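Pyroglutatmate porin OpdO (Pseudomonas aeruginosa, PDB 3SZV) probably forms an outer-membrane beta-barrel channel for small carboxylate solutes such as pyroglutamate, as a porin of the OprD family. Local coordinates at residues Q52-R57 and L77-D82; G110-A115 and G125-K130; L370-R375 and N390-S395. All blocks are in the same frame, centred on the assembly; numbering follows the deposited sequence.

Interaction 1: residues Q52-R57 and L77-D82; sequences QGFLLR and LGFKLD. With C8E ((hydroxyethyloxy)tri(ethyloxy)octane), chain C.
Phe-54 and Leu-77 face each other in the antiparallel beta hairpin of strands 49-59 and 67-81 in the barrel wall, and the Phe-54 side chain meets both the partner strand and a bound detergent. Phe-54 CB lies 3.9 Å from C16 of the detergent C8E. With CG beside the backbone N and anti to the carbonyl carbon (chi1 -59°), the ring leans toward Phe-79. CD1 meets C8E C16 at 3.6 Å, while CD2 touches Leu-77 CD2. C8E C19 sits over the centre of one ring face, and Gln-52 NE2 lies nearer the rim of the opposite face. At the far side, CE2 reaches Phe-79 CE1 (3.6 Å), which lies at the edge of the Phe-54 ring and near its plane. Phe-79 in turn receives an off-centre CH-pi contact from Gln-52 CB, 4.3 Å from its ring centroid. Leu-77 CD2 also touches the detergent, 3.4 Å from C8E C20, so this apolar face is consistent with one turned to lipid. Backbone hydrogen bonds join Gln-52 with Phe-79 and Phe-54 with Leu-77, both reciprocally. Beyond strand 49-59 lies strand 24-38, where Leu-29 touches Phe-54 and Asn-31 bonds Gln-52 OE1; strand 67-81 continues the wall to strand 106-117.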
loop_
_atom_site.group_PDB
_atom_site.type_symbol
_atom_site.label_atom_id
_atom_site.label_comp_id
_atom_site.label_asym_id
_atom_site.label_seq_id
_atom_site.Cartn_x
_atom_site.Cartn_y
_atom_site.Cartn_z
ATOM N N GLN A 52 20.105 2.548 -7.062
ATOM C CA GLN A 52 19.715 1.572 -8.073
ATOM C C GLN A 52 19.252 0.286 -7.402
ATOM O O GLN A 52 19.904 -0.219 -6.477
ATOM C CB GLN A 52 20.894 1.260 -8.999
ATOM C CG GLN A 52 20.599 0.164 -10.014
ATOM C CD GLN A 52 19.551 0.581 -11.034
ATOM O OE1 GLN A 52 19.562 1.711 -11.529
ATOM N NE2 GLN A 52 18.640 -0.330 -11.352
ATOM N N GLY A 53 18.139 -0.257 -7.881
ATOM C CA GLY A 53 17.587 -1.466 -7.306
ATOM C C GLY A 53 17.293 -2.542 -8.330
ATOM O O GLY A 53 17.067 -2.259 -9.508
ATOM N N PHE A 54 17.296 -3.785 -7.865
ATOM C CA PHE A 54 16.955 -4.939 -8.685
ATOM C C PHE A 54 15.975 -5.771 -7.891
ATOM O O PHE A 54 16.168 -5.993 -6.696
ATOM C CB PHE A 54 18.195 -5.787 -8.988
ATOM C CG PHE A 54 19.280 -5.039 -9.710
ATOM C CD1 PHE A 54 19.396 -5.119 -11.089
ATOM C CD2 PHE A 54 20.172 -4.247 -9.011
ATOM C CE1 PHE A 54 20.392 -4.426 -11.757
ATOM C CE2 PHE A 54 21.175 -3.549 -9.673
ATOM C CZ PHE A 54 21.282 -3.640 -11.047
ATOM N N LEU A 55 14.922 -6.226 -8.556
ATOM C CA LEU A 55 13.903 -7.039 -7.914
ATOM C C LEU A 55 13.654 -8.275 -8.763
ATOM O O LEU A 55 13.149 -8.173 -9.881
ATOM C CB LEU A 55 12.611 -6.247 -7.756
ATOM C CG LEU A 55 12.721 -4.933 -6.972
ATOM C CD1 LEU A 55 13.155 -3.752 -7.846
ATOM C CD2 LEU A 55 11.375 -4.644 -6.334
ATOM N N LEU A 56 14.022 -9.438 -8.236
ATOM C CA LEU A 56 13.804 -10.701 -8.932
ATOM C C LEU A 56 12.630 -11.407 -8.266
ATOM O O LEU A 56 12.665 -11.679 -7.069
ATOM C CB LEU A 56 15.055 -11.567 -8.837
ATOM C CG LEU A 56 14.960 -12.938 -9.500
ATOM C CD1 LEU A 56 14.948 -12.800 -11.021
ATOM C CD2 LEU A 56 16.122 -13.819 -9.061
ATOM N N ARG A 57 11.585 -11.680 -9.039
ATOM C CA ARG A 57 10.387 -12.334 -8.521
ATOM C C ARG A 57 10.213 -13.709 -9.160
ATOM O O ARG A 57 10.195 -13.826 -10.382
ATOM C CB ARG A 57 9.153 -11.472 -8.806
ATOM C CG ARG A 57 9.126 -10.130 -8.068
ATOM C CD ARG A 57 7.955 -9.262 -8.543
ATOM N NE ARG A 57 7.821 -8.009 -7.793
ATOM C CZ ARG A 57 8.280 -6.824 -8.196
ATOM N NH1 ARG A 57 8.921 -6.703 -9.355
ATOM N NH2 ARG A 57 8.092 -5.753 -7.437
ATOM N N LEU A 77 17.928 -6.242 -4.263
ATOM C CA LEU A 77 19.291 -5.750 -4.179
ATOM C C LEU A 77 19.241 -4.265 -4.454
ATOM O O LEU A 77 18.661 -3.829 -5.448
ATOM C CB LEU A 77 20.184 -6.453 -5.207
ATOM C CG LEU A 77 21.631 -5.978 -5.317
ATOM C CD1 LEU A 77 22.357 -6.170 -3.999
ATOM C CD2 LEU A 77 22.337 -6.736 -6.439
ATOM N N GLY A 78 19.830 -3.485 -3.559
ATOM C CA GLY A 78 19.893 -2.056 -3.751
ATOM C C GLY A 78 21.252 -1.520 -3.383
ATOM O O GLY A 78 21.940 -2.060 -2.514
ATOM N N PHE A 79 21.652 -0.453 -4.058
ATOM C CA PHE A 79 22.839 0.265 -3.636
ATOM C C PHE A 79 22.747 1.738 -3.973
ATOM O O PHE A 79 22.156 2.128 -4.984
ATOM C CB PHE A 79 24.113 -0.360 -4.207
ATOM C CG PHE A 79 24.053 -0.652 -5.677
ATOM C CD1 PHE A 79 23.669 -1.907 -6.132
ATOM C CD2 PHE A 79 24.418 0.306 -6.604
ATOM C CE1 PHE A 79 23.628 -2.186 -7.485
ATOM C CE2 PHE A 79 24.378 0.034 -7.960
ATOM C CZ PHE A 79 23.985 -1.215 -8.401
ATOM N N LYS A 80 23.314 2.554 -3.096
ATOM C CA LYS A 80 23.317 3.989 -3.295
ATOM C C LYS A 80 24.328 4.386 -4.359
ATOM O O LYS A 80 25.372 3.744 -4.525
ATOM C CB LYS A 80 23.578 4.726 -1.974
ATOM C CG LYS A 80 22.351 4.791 -1.059
ATOM C CD LYS A 80 22.598 5.653 0.175
ATOM C CE LYS A 80 23.681 5.058 1.061
ATOM N NZ LYS A 80 23.358 3.658 1.470
ATOM N N LEU A 81 23.992 5.438 -5.094
ATOM C CA LEU A 81 24.826 5.962 -6.154
ATOM C C LEU A 81 25.262 7.345 -5.696
ATOM O O LEU A 81 24.590 7.959 -4.870
ATOM C CB LEU A 81 24.016 6.064 -7.451
ATOM C CG LEU A 81 23.437 4.766 -8.014
ATOM C CD1 LEU A 81 22.492 5.055 -9.173
ATOM C CD2 LEU A 81 24.553 3.827 -8.444
ATOM N N ASP A 82 26.387 7.839 -6.196
ATOM C CA ASP A 82 26.807 9.183 -5.816
ATOM C C ASP A 82 26.214 10.221 -6.769
ATOM O O ASP A 82 26.485 10.220 -7.970
ATOM C CB ASP A 82 28.335 9.295 -5.726
ATOM C CG ASP A 82 28.968 9.755 -7.027
ATOM O OD1 ASP A 82 29.684 10.780 -7.010
ATOM O OD2 ASP A 82 28.748 9.087 -8.062
HETATM C C1 C8E C . 23.587 -13.329 4.905
HETATM C C2 C8E C . 23.088 -13.349 3.465
HETATM C C3 C8E C . 22.079 -14.470 3.258
HETATM C C4 C8E C . 21.907 -14.781 1.775
HETATM C C5 C8E C . 21.417 -13.555 1.021
HETATM C C6 C8E C . 21.236 -13.800 -0.476
HETATM C C7 C8E C . 20.755 -12.531 -1.176
HETATM C C8 C8E C . 20.268 -12.779 -2.605
HETATM O O9 C8E C . 19.958 -11.546 -3.243
HETATM C C10 C8E C . 19.558 -11.718 -4.593
HETATM C C11 C8E C . 19.260 -10.372 -5.259
HETATM O O12 C8E C . 18.841 -10.558 -6.598
HETATM C C13 C8E C . 18.244 -9.408 -7.170
HETATM C C16 C8E C . 20.298 -8.601 -10.574
HETATM C C17 C8E C . 21.753 -8.982 -10.343
HETATM O O18 C8E C . 22.609 -8.063 -10.984
HETATM C C19 C8E C . 22.819 -6.903 -10.212
HETATM C C20 C8E C . 24.065 -7.097 -9.356
HETATM O O21 C8E C . 25.014 -6.099 -9.652
#

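Interaction 2: residues G110-A115 and G125-K130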
loop_
_atom_site.group_PDB
_atom_site.type_symbol
_atom_site.label_atom_id
_atom_site.label_comp_id
_atom_site.label_asym_id
_atom_site.label_seq_id
_atom_site.Cartn_x
_atom_site.Cartn_y
_atom_site.Cartn_z
ATOM N N GLY A 110 13.932 -13.560 0.084
ATOM C CA GLY A 110 12.828 -13.970 0.931
ATOM C C GLY A 110 12.005 -15.068 0.287
ATOM O O GLY A 110 11.586 -14.940 -0.860
ATOM N N LEU A 111 11.775 -16.144 1.030
ATOM C CA LEU A 111 10.980 -17.263 0.543
ATOM C C LEU A 111 9.566 -17.212 1.086
ATOM O O LEU A 111 9.333 -16.754 2.206
ATOM C CB LEU A 111 11.606 -18.585 0.976
ATOM C CG LEU A 111 13.015 -18.826 0.462
ATOM C CD1 LEU A 111 13.518 -20.163 0.994
ATOM C CD2 LEU A 111 13.037 -18.800 -1.063
ATOM N N THR A 112 8.630 -17.727 0.297
ATOM C CA THR A 112 7.243 -17.833 0.731
ATOM C C THR A 112 6.701 -19.201 0.355
ATOM O O THR A 112 6.543 -19.513 -0.828
ATOM C CB THR A 112 6.384 -16.738 0.078
ATOM O OG1 THR A 112 7.032 -15.475 0.255
ATOM C CG2 THR A 112 4.960 -16.699 0.680
ATOM N N ALA A 113 6.448 -20.035 1.358
ATOM C CA ALA A 113 5.801 -21.312 1.115
ATOM C C ALA A 113 4.339 -21.021 0.837
ATOM O O ALA A 113 3.774 -20.082 1.399
ATOM C CB ALA A 113 5.929 -22.202 2.327
ATOM N N LYS A 114 3.724 -21.806 -0.031
ATOM C CA LYS A 114 2.306 -21.624 -0.306
ATOM C C LYS A 114 1.551 -22.936 -0.464
ATOM O O LYS A 114 2.117 -23.964 -0.861
ATOM C CB LYS A 114 2.083 -20.729 -1.533
ATOM C CG LYS A 114 2.658 -21.265 -2.835
ATOM C CD LYS A 114 2.593 -20.198 -3.926
ATOM C CE LYS A 114 3.111 -20.751 -5.245
ATOM N NZ LYS A 114 3.053 -19.728 -6.332
ATOM N N ALA A 115 0.259 -22.887 -0.158
ATOM C CA ALA A 115 -0.621 -24.038 -0.329
ATOM C C ALA A 115 -1.980 -23.564 -0.824
ATOM O O ALA A 115 -2.479 -22.529 -0.369
ATOM C CB ALA A 115 -0.765 -24.804 0.979
ATOM N N GLY A 125 5.704 -16.857 5.135
ATOM C CA GLY A 125 7.063 -16.369 4.955
ATOM C C GLY A 125 7.061 -14.892 4.615
ATOM O O GLY A 125 6.471 -14.096 5.344
ATOM N N ALA A 126 7.726 -14.518 3.526
ATOM C CA ALA A 126 7.731 -13.125 3.089
ATOM C C ALA A 126 6.376 -12.761 2.490
ATOM O O ALA A 126 5.863 -13.469 1.614
ATOM C CB ALA A 126 8.866 -12.898 2.061
ATOM N N LEU A 127 5.808 -11.655 2.951
ATOM C CA LEU A 127 4.489 -11.215 2.494
ATOM C C LEU A 127 4.508 -9.760 2.058
ATOM O O LEU A 127 5.241 -8.935 2.602
ATOM C CB LEU A 127 3.460 -11.354 3.620
ATOM C CG LEU A 127 3.287 -12.765 4.165
ATOM C CD1 LEU A 127 2.370 -12.709 5.386
ATOM C CD2 LEU A 127 2.735 -13.714 3.102
ATOM N N HIS A 128 3.671 -9.451 1.073
ATOM C CA HIS A 128 3.491 -8.083 0.603
ATOM C C HIS A 128 2.085 -8.007 0.036
ATOM O O HIS A 128 1.774 -8.650 -0.968
ATOM C CB HIS A 128 4.539 -7.698 -0.460
ATOM C CG HIS A 128 4.431 -6.278 -0.919
ATOM N ND1 HIS A 128 5.255 -5.272 -0.449
ATOM C CD2 HIS A 128 3.592 -5.687 -1.803
ATOM C CE1 HIS A 128 4.922 -4.130 -1.019
ATOM N NE2 HIS A 128 3.912 -4.352 -1.848
ATOM N N PHE A 129 1.213 -7.270 0.716
ATOM C CA PHE A 129 -0.185 -7.231 0.325
ATOM C C PHE A 129 -0.814 -5.948 0.852
ATOM O O PHE A 129 -0.198 -5.218 1.653
ATOM C CB PHE A 129 -0.923 -8.472 0.865
ATOM C CG PHE A 129 -0.993 -8.528 2.371
ATOM C CD1 PHE A 129 0.061 -9.040 3.125
ATOM C CD2 PHE A 129 -2.116 -8.069 3.041
ATOM C CE1 PHE A 129 -0.010 -9.092 4.526
ATOM C CE2 PHE A 129 -2.200 -8.113 4.431
ATOM C CZ PHE A 129 -1.149 -8.616 5.185
ATOM N N LYS A 130 -2.033 -5.679 0.398
ATOM C CA LYS A 130 -2.793 -4.498 0.778
ATOM C C LYS A 130 -4.097 -4.932 1.431
ATOM O O LYS A 130 -4.785 -5.834 0.943
ATOM C CB LYS A 130 -3.144 -3.659 -0.459
ATOM C CG LYS A 130 -1.994 -3.342 -1.404
ATOM C CD LYS A 130 -0.999 -2.378 -0.800
ATOM C CE LYS A 130 0.032 -1.993 -1.871
ATOM N NZ LYS A 130 0.959 -0.906 -1.423
#
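Ala-126 and Thr-112 bury the most surface where the chain leaves the wall of the OprD-type beta-barrel: strand 106-117 pairs with strand 120-124, after which the chain turns a corner at Gly-125 and Ala-126 into a long loop. Ala-126 directs its CB toward the strand, and the methyl comes to 3.6 Å from Thr-112 OG1. Its backbone is gripped at both polar atoms. The N-H of Ala-126 donates to Leu-111 O over 3.1 Å in a nearly straight bond (171°), although the donor stands 34° from the carbonyl plane. The carbonyl oxygen of Ala-126 accepts from the Thr-112 hydroxyl. Gly-125, opposite Thr-112 in a non-hydrogen-bonded antiparallel pair, sits at the corner with backbone angles that call for glycine, since a CB would run into the preceding carbonyl oxygen and Leu-111 O; its CA lies 3.6 Å from Leu-111 O. Beyond the corner Leu-127 diverges from the strand, its CD2 still 4.4 Å from Thr-112 CG2, and its side chain packs on Leu-150 of strand 149-156. Thr-112 reaches across because its OG1 stands beside its own backbone N, anti to the carbonyl carbon (chi1 -50°). From there OG1 meets Ala-126 O at 2.7 Å, in the carbonyl plane and on a lone pair of that oxygen.

Interaction 3: residues L370-R375 and N390-S395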
loop_
_atom_site.group_PDB
_atom_site.type_symbol
_atom_site.label_atom_id
_atom_site.label_comp_id
_atom_site.label_asym_id
_atom_site.label_seq_id
_atom_site.Cartn_x
_atom_site.Cartn_y
_atom_site.Cartn_z
ATOM N N LEU A 370 9.995 0.510 -20.537
ATOM C CA LEU A 370 10.773 1.476 -19.769
ATOM C C LEU A 370 9.876 2.637 -19.346
ATOM O O LEU A 370 9.216 3.261 -20.176
ATOM C CB LEU A 370 11.952 1.985 -20.603
ATOM C CG LEU A 370 12.841 3.054 -19.963
ATOM C CD1 LEU A 370 13.497 2.508 -18.702
ATOM C CD2 LEU A 370 13.894 3.531 -20.951
ATOM N N GLY A 371 9.845 2.929 -18.053
ATOM C CA GLY A 371 8.982 3.988 -17.563
ATOM C C GLY A 371 9.727 5.024 -16.754
ATOM O O GLY A 371 10.688 4.709 -16.057
ATOM N N VAL A 372 9.279 6.270 -16.848
ATOM C CA VAL A 372 9.811 7.335 -16.017
ATOM C C VAL A 372 8.648 8.048 -15.342
ATOM O O VAL A 372 7.630 8.317 -15.973
ATOM C CB VAL A 372 10.639 8.341 -16.839
ATOM C CG1 VAL A 372 9.786 8.968 -17.931
ATOM C CG2 VAL A 372 11.241 9.408 -15.935
ATOM N N LYS A 373 8.800 8.338 -14.056
ATOM C CA LYS A 373 7.784 9.050 -13.302
ATOM C C LYS A 373 8.439 10.117 -12.451
ATOM O O LYS A 373 9.396 9.846 -11.721
ATOM C CB LYS A 373 6.987 8.092 -12.413
ATOM C CG LYS A 373 5.908 8.808 -11.595
ATOM C CD LYS A 373 5.059 7.845 -10.781
ATOM C CE LYS A 373 4.113 7.079 -11.687
ATOM N NZ LYS A 373 3.416 8.033 -12.594
ATOM N N TRP A 374 7.914 11.333 -12.555
ATOM C CA TRP A 374 8.331 12.442 -11.709
ATOM C C TRP A 374 7.193 12.780 -10.751
ATOM O O TRP A 374 6.069 13.050 -11.170
ATOM C CB TRP A 374 8.710 13.656 -12.577
ATOM C CG TRP A 374 8.881 14.946 -11.821
ATOM C CD1 TRP A 374 9.605 15.148 -10.679
ATOM C CD2 TRP A 374 8.323 16.221 -12.169
ATOM N NE1 TRP A 374 9.525 16.465 -10.291
ATOM C CE2 TRP A 374 8.743 17.145 -11.188
ATOM C CE3 TRP A 374 7.505 16.670 -13.211
ATOM C CZ2 TRP A 374 8.373 18.491 -11.219
ATOM C CZ3 TRP A 374 7.137 18.004 -13.241
ATOM C CH2 TRP A 374 7.570 18.900 -12.249
ATOM N N ARG A 375 7.481 12.739 -9.453
ATOM C CA ARG A 375 6.489 13.046 -8.429
ATOM C C ARG A 375 6.960 14.251 -7.629
ATOM O O ARG A 375 7.993 14.200 -6.961
ATOM C CB ARG A 375 6.286 11.851 -7.491
ATOM C CG ARG A 375 6.001 10.539 -8.225
ATOM C CD ARG A 375 5.669 9.408 -7.250
ATOM N NE ARG A 375 4.460 9.714 -6.495
ATOM C CZ ARG A 375 4.220 9.319 -5.246
ATOM N NH1 ARG A 375 5.110 8.588 -4.578
ATOM N NH2 ARG A 375 3.086 9.676 -4.647
ATOM N N ASN A 390 10.956 16.152 -4.476
ATOM C CA ASN A 390 10.886 15.632 -5.829
ATOM C C ASN A 390 11.372 14.197 -5.839
ATOM O O ASN A 390 12.364 13.871 -5.189
ATOM C CB ASN A 390 11.713 16.490 -6.787
ATOM C CG ASN A 390 11.058 17.823 -7.075
ATOM O OD1 ASN A 390 10.222 17.935 -7.972
ATOM N ND2 ASN A 390 11.435 18.850 -6.315
ATOM N N ARG A 391 10.640 13.337 -6.543
ATOM C CA ARG A 391 11.079 11.967 -6.796
ATOM C C ARG A 391 11.158 11.763 -8.293
ATOM O O ARG A 391 10.304 12.233 -9.047
ATOM C CB ARG A 391 10.113 10.946 -6.196
ATOM C CG ARG A 391 9.867 11.113 -4.708
ATOM C CD ARG A 391 8.954 10.037 -4.141
ATOM N NE ARG A 391 8.566 10.361 -2.771
ATOM C CZ ARG A 391 8.122 9.480 -1.878
ATOM N NH1 ARG A 391 8.009 8.197 -2.197
ATOM N NH2 ARG A 391 7.795 9.888 -0.658
ATOM N N LEU A 392 12.201 11.069 -8.730
ATOM C CA LEU A 392 12.306 10.675 -10.119
ATOM C C LEU A 392 12.569 9.188 -10.110
ATOM O O LEU A 392 13.555 8.733 -9.524
ATOM C CB LEU A 392 13.450 11.400 -10.822
ATOM C CG LEU A 392 13.525 11.153 -12.327
ATOM C CD1 LEU A 392 12.203 11.535 -12.985
ATOM C CD2 LEU A 392 14.683 11.924 -12.943
ATOM N N ILE A 393 11.675 8.427 -10.727
ATOM C CA ILE A 393 11.796 6.978 -10.730
ATOM C C ILE A 393 11.828 6.451 -12.156
ATOM O O ILE A 393 10.907 6.688 -12.941
ATOM C CB ILE A 393 10.632 6.310 -9.973
ATOM C CG1 ILE A 393 10.390 7.004 -8.628
ATOM C CG2 ILE A 393 10.901 4.816 -9.782
ATOM C CD1 ILE A 393 9.295 8.056 -8.662
ATOM N N LEU A 394 12.907 5.753 -12.486
ATOM C CA LEU A 394 13.007 5.032 -13.751
ATOM C C LEU A 394 12.808 3.557 -13.449
ATOM O O LEU A 394 13.413 3.015 -12.516
ATOM C CB LEU A 394 14.370 5.255 -14.398
ATOM C CG LEU A 394 14.629 6.569 -15.137
ATOM C CD1 LEU A 394 14.200 7.774 -14.321
ATOM C CD2 LEU A 394 16.101 6.669 -15.511
ATOM N N SER A 395 11.958 2.893 -14.224
ATOM C CA SER A 395 11.636 1.497 -13.971
ATOM C C SER A 395 11.608 0.692 -15.262
ATOM O O SER A 395 11.200 1.189 -16.309
ATOM C CB SER A 395 10.283 1.384 -13.258
ATOM O OG SER A 395 9.951 0.029 -12.997
HETATM O O HOH W 1 7.537 7.087 -5.407
#
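Trp-374 and Asn-390 lie side by side in the antiparallel beta hairpin of strands 371-381 and 387-399, part of the OprD-type barrel wall. Indole and amide planes are only 8° apart, so the two flat groups meet edge to edge. Trp-374 has CG anti to its backbone N (chi1 168°), which carries the ring toward the next strand. Val-372, Leu-392 and Leu-394 share the Trp-374 face of the hairpin: the Val-372 side chain runs alongside Leu-394, with CG2 3.7 Å from Leu-394 CD1, and lies at a slant to Leu-392, whose CD1 also touches Trp-374 CB. On the other face, Arg-375 and Arg-391 point the same way with guanidinium planes 68° apart. Arg-375 NH1 stands over one face of the Arg-391 guanidinium, 3.8 Å from Arg-391 NH1. A water accepts from Arg-375 NH1 at 3.0 Å, and more weakly from Arg-391 NH1, bridging the like charges; Glu-389 forms a salt bridge with Arg-391 and probably offsets them further. Ile-393 CD1 packs obliquely against Arg-375 CD. Reciprocal backbone bonds join Gly-371 with Ser-395, Lys-373 with Ile-393 and Arg-375 with Arg-391. Asn-390 OD1 also accepts from Asn-376 ND2, and takes the Trp-374 NE1 hydrogen on an in-plane lone pair at 2.8 Å.

How the interactions relate
The three contacts are separate places in one barrel and do not touch. Interactions 1 and 3 are the closer neighbours, with centres 15 Å apart and nearest atoms about 6 Å apart; strand 24-38 lies between their hairpins, pairing with strand 49-59 and with strand 387-399, so it joins the chain's last strand to its first ones. Glu-28 of that strand links the two regions, in a salt bridge with Arg-57 of segment 52-57 and a hydrogen bond with Ser-395 OG. Interaction 2 follows interaction 1 through the pairing of strands 67-81 and 106-117, their centres 21 Å apart, whereas its centre is 27 Å from that of interaction 3. Detergent touches interaction 1 directly but is about 14 Å from the Ser-395 side chain in interaction 3.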